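Local coordinates for protein O-succinylhomoserine sulfhydrylase (PDB 3NDN) that probably catalyses the pyridoxal 5'-phosphate-dependent formation of L-homocysteine from O-succinyl-L-homoserine and hydrogen sulfide, a step of methionine biosynthesis, at residues 132-135 / 136-140; 367-370 / 371-374. All blocks are in the same frame, centred on the assembly; numbering follows the deposited sequence.

Contact 1. Residues 132-135 / 136-140; sequences SCFV and VCSEI
One turn of helix apart, F134 and S138 meet twice, through the ring and through the backbone carbonyl. S138 CB sits over one face of the F134 ring, 4.2 Å from its centroid and displaced toward the rim, a CH-pi contact. With S138 OG between the backbone N and the carbonyl carbon (chi1 72°), the hydroxyl turns back to F134 O and donates to it at 3.0 Å from above the carbonyl plane. F134 O also accepts from S138 N at 2.8 Å, so two donors of one residue grip it. Next along, V135 O also serves two donors, E139 N at 3.0 Å and I140 N at 3.2 Å. The second bond is a pi-type i+5 link, a local widening of helix 131-143 within the beta-alpha-beta crossover between strands 122-126 and 147-151. On this side V135 CG1 meets I140 CD1 at 4.1 Å, the two side chains crossing at a slant. Farther out, F150 of strand 147-151 stacks on the F134 ring, and C133 and V136 pack on M106 of helix 105-114. The second subunit covers the V135 and I140 flank with its H257, while its K253 forms a salt bridge with E139 OE1.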
loop_
_atom_site.group_PDB
_atom_site.type_symbol
_atom_site.label_atom_id
_atom_site.label_comp_id
_atom_site.label_asym_id
_atom_site.label_seq_id
_atom_site.Cartn_x
_atom_site.Cartn_y
_atom_site.Cartn_z
ATOM N N SER A 132 -1.613 -4.914 -29.543
ATOM C CA SER A 132 -0.420 -4.101 -29.280
ATOM C C SER A 132 0.903 -4.764 -29.716
ATOM O O SER A 132 1.823 -4.064 -30.152
ATOM C CB SER A 132 -0.354 -3.688 -27.810
ATOM O OG SER A 132 -1.327 -2.705 -27.499
ATOM N N CYS A 133 1.017 -6.087 -29.577
ATOM C CA CYS A 133 2.197 -6.802 -30.111
ATOM C C CYS A 133 2.338 -6.646 -31.642
ATOM O O CYS A 133 3.457 -6.490 -32.148
ATOM C CB CYS A 133 2.199 -8.288 -29.729
ATOM S SG CYS A 133 2.304 -8.611 -27.935
ATOM N N PHE A 134 1.211 -6.699 -32.364
ATOM C CA PHE A 134 1.209 -6.503 -33.822
ATOM C C PHE A 134 1.660 -5.082 -34.183
ATOM O O PHE A 134 2.473 -4.909 -35.098
ATOM C CB PHE A 134 -0.168 -6.837 -34.456
ATOM C CG PHE A 134 -0.189 -6.736 -35.977
ATOM C CD1 PHE A 134 0.247 -7.803 -36.770
ATOM C CD2 PHE A 134 -0.654 -5.581 -36.610
ATOM C CE1 PHE A 134 0.238 -7.717 -38.176
ATOM C CE2 PHE A 134 -0.660 -5.481 -38.024
ATOM C CZ PHE A 134 -0.216 -6.550 -38.797
ATOM N N VAL A 135 1.167 -4.083 -33.446
ATOM C CA VAL A 135 1.546 -2.673 -33.679
ATOM C C VAL A 135 3.055 -2.463 -33.473
ATOM O O VAL A 135 3.691 -1.753 -34.250
ATOM C CB VAL A 135 0.747 -1.679 -32.780
ATOM C CG1 VAL A 135 1.293 -0.253 -32.914
ATOM C CG2 VAL A 135 -0.740 -1.720 -33.100
ATOM N N VAL A 136 3.614 -3.102 -32.441
ATOM C CA VAL A 136 5.059 -3.059 -32.165
ATOM C C VAL A 136 5.860 -3.647 -33.353
ATOM O O VAL A 136 6.848 -3.055 -33.790
ATOM C CB VAL A 136 5.432 -3.820 -30.838
ATOM C CG1 VAL A 136 6.926 -4.124 -30.761
ATOM C CG2 VAL A 136 4.999 -3.030 -29.598
ATOM N N CYS A 137 5.411 -4.787 -33.883
ATOM C CA CYS A 137 6.152 -5.495 -34.940
ATOM C C CYS A 137 5.980 -4.869 -36.341
ATOM O O CYS A 137 6.914 -4.883 -37.157
ATOM C CB CYS A 137 5.777 -6.979 -34.969
ATOM S SG CYS A 137 6.301 -7.984 -33.504
ATOM N N SER A 138 4.794 -4.324 -36.616
ATOM C CA SER A 138 4.473 -3.817 -37.953
ATOM C C SER A 138 4.737 -2.322 -38.145
ATOM O O SER A 138 5.039 -1.894 -39.270
ATOM C CB SER A 138 3.020 -4.151 -38.335
ATOM O OG SER A 138 2.107 -3.358 -37.583
ATOM N N GLU A 139 4.625 -1.530 -37.069
ATOM C CA GLU A 139 4.715 -0.065 -37.189
ATOM C C GLU A 139 5.833 0.608 -36.386
ATOM O O GLU A 139 6.584 1.426 -36.935
ATOM C CB GLU A 139 3.377 0.598 -36.841
ATOM C CG GLU A 139 2.195 0.185 -37.739
ATOM C CD GLU A 139 0.868 0.767 -37.263
ATOM O OE1 GLU A 139 0.868 1.842 -36.633
ATOM O OE2 GLU A 139 -0.190 0.153 -37.526
ATOM N N ILE A 140 5.928 0.300 -35.090
ATOM C CA ILE A 140 6.872 1.010 -34.213
ATOM C C ILE A 140 8.339 0.666 -34.507
ATOM O O ILE A 140 9.168 1.567 -34.640
ATOM C CB ILE A 140 6.518 0.838 -32.701
ATOM C CG1 ILE A 140 5.152 1.478 -32.407
ATOM C CG2 ILE A 140 7.623 1.447 -31.805
ATOM C CD1 ILE A 140 4.606 1.239 -30.973
#

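Contact 2. Residues 367-370 / 371-374; sequences VTHP and ATTT
From H369 to T373 the chain folds through two overlapping type I beta turns: T372 N donates to H369 O at 3.3 Å and T373 N to P370 O at 3.2 Å. The backbone angles of P370 and A371 lie close to those of the helical region, and the turns carry the chain out of strand 366-368, in the five-stranded sheet, into the loop that precedes helix 379-385. Side chains then tie this bend back to its start. T373 OG1 donates to H369 O at 2.7 Å, on the opposite face of the carbonyl plane from T372 N, so the oxygen of this buried residue is held between two donors. T368, at the end of the strand, brings its own OG1 within 3.0 Å of T373 OG1; the T368 proton is not settled there, since N358 OD1, a weak hydrogen-bond partner, is also within reach. T374 lies alongside P370, CB to CB at 3.8 Å, and its OG1 is hydrogen-bonded to N358 OD1. The H369 ring swings out with CG anti to the backbone N (chi1 -179°), where it forms an edge-to-face pair with F345, and its NE2 hydrogen-bonds to D390 O. H369 ND1 and T372 OG1 share a nearly straight hydrogen bond of 2.8 Å, the hydroxyl lying at the ring edge.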
loop_
_atom_site.group_PDB
_atom_site.type_symbol
_atom_site.label_atom_id
_atom_site.label_comp_id
_atom_site.label_asym_id
_atom_site.label_seq_id
_atom_site.Cartn_x
_atom_site.Cartn_y
_atom_site.Cartn_z
ATOM N N VAL A 367 -16.544 -12.165 -19.811
ATOM C CA VAL A 367 -16.992 -12.470 -21.188
ATOM C C VAL A 367 -16.806 -11.263 -22.132
ATOM O O VAL A 367 -17.035 -10.120 -21.732
ATOM C CB VAL A 367 -18.463 -13.016 -21.226
ATOM C CG1 VAL A 367 -19.493 -11.965 -20.760
ATOM C CG2 VAL A 367 -18.832 -13.531 -22.608
ATOM N N THR A 368 -16.364 -11.526 -23.362
ATOM C CA THR A 368 -16.209 -10.455 -24.363
ATOM C C THR A 368 -16.618 -10.874 -25.799
ATOM O O THR A 368 -16.622 -12.067 -26.135
ATOM C CB THR A 368 -14.773 -9.845 -24.314
ATOM O OG1 THR A 368 -14.775 -8.568 -24.957
ATOM C CG2 THR A 368 -13.749 -10.758 -25.006
ATOM N N HIS A 369 -16.945 -9.882 -26.645
ATOM C CA HIS A 369 -17.269 -10.100 -28.063
ATOM C C HIS A 369 -16.109 -9.566 -28.910
ATOM O O HIS A 369 -16.006 -8.347 -29.114
ATOM C CB HIS A 369 -18.574 -9.350 -28.414
ATOM C CG HIS A 369 -19.025 -9.511 -29.837
ATOM N ND1 HIS A 369 -18.983 -8.479 -30.753
ATOM C CD2 HIS A 369 -19.566 -10.568 -30.490
ATOM C CE1 HIS A 369 -19.457 -8.900 -31.912
ATOM N NE2 HIS A 369 -19.824 -10.161 -31.776
ATOM N N PRO A 370 -15.232 -10.466 -29.400
ATOM C CA PRO A 370 -13.993 -10.008 -30.045
ATOM C C PRO A 370 -14.156 -9.117 -31.280
ATOM O O PRO A 370 -13.370 -8.191 -31.454
ATOM C CB PRO A 370 -13.279 -11.314 -30.402
ATOM C CG PRO A 370 -13.790 -12.309 -29.379
ATOM C CD PRO A 370 -15.235 -11.931 -29.196
ATOM N N ALA A 371 -15.167 -9.376 -32.114
ATOM C CA ALA A 371 -15.360 -8.618 -33.364
ATOM C C ALA A 371 -15.603 -7.111 -33.157
ATOM O O ALA A 371 -15.340 -6.308 -34.059
ATOM C CB ALA A 371 -16.483 -9.244 -34.223
ATOM N N THR A 372 -16.089 -6.729 -31.976
ATOM C CA THR A 372 -16.317 -5.314 -31.660
ATOM C C THR A 372 -15.384 -4.757 -30.560
ATOM O O THR A 372 -15.463 -3.579 -30.220
ATOM C CB THR A 372 -17.803 -5.038 -31.293
ATOM O OG1 THR A 372 -18.194 -5.863 -30.186
ATOM C CG2 THR A 372 -18.729 -5.313 -32.500
ATOM N N THR A 373 -14.515 -5.605 -30.013
ATOM C CA THR A 373 -13.569 -5.212 -28.951
ATOM C C THR A 373 -12.133 -5.721 -29.217
ATOM O O THR A 373 -11.339 -5.025 -29.847
ATOM C CB THR A 373 -14.020 -5.711 -27.556
ATOM O OG1 THR A 373 -14.135 -7.140 -27.574
ATOM C CG2 THR A 373 -15.348 -5.097 -27.137
ATOM N N THR A 374 -11.812 -6.927 -28.727
ATOM C CA THR A 374 -10.496 -7.583 -28.931
ATOM C C THR A 374 -9.873 -7.265 -30.302
ATOM O O THR A 374 -8.729 -6.808 -30.376
ATOM C CB THR A 374 -10.593 -9.139 -28.757
ATOM O OG1 THR A 374 -11.386 -9.460 -27.606
ATOM C CG2 THR A 374 -9.211 -9.785 -28.597
#

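Contact 1 comes first along the chain and closes well before contact 2 opens; their centres lie 20 Å apart and their nearest atoms about 7 Å, without touching. They belong to different sheets. Residues 132-140 lie within the helix of a beta-alpha-beta unit on the seven-stranded sheet at the core of the large, cofactor-binding domain of the fold-type I PLP enzymes, whereas residues 367-374 leave a strand of the five-stranded sheet in the smaller C-terminal domain. Each also touches the second subunit, whose E63 and F66 pack against T372 and T373. Elements of both domains thus take part in the contacts between subunits of the homotetramer.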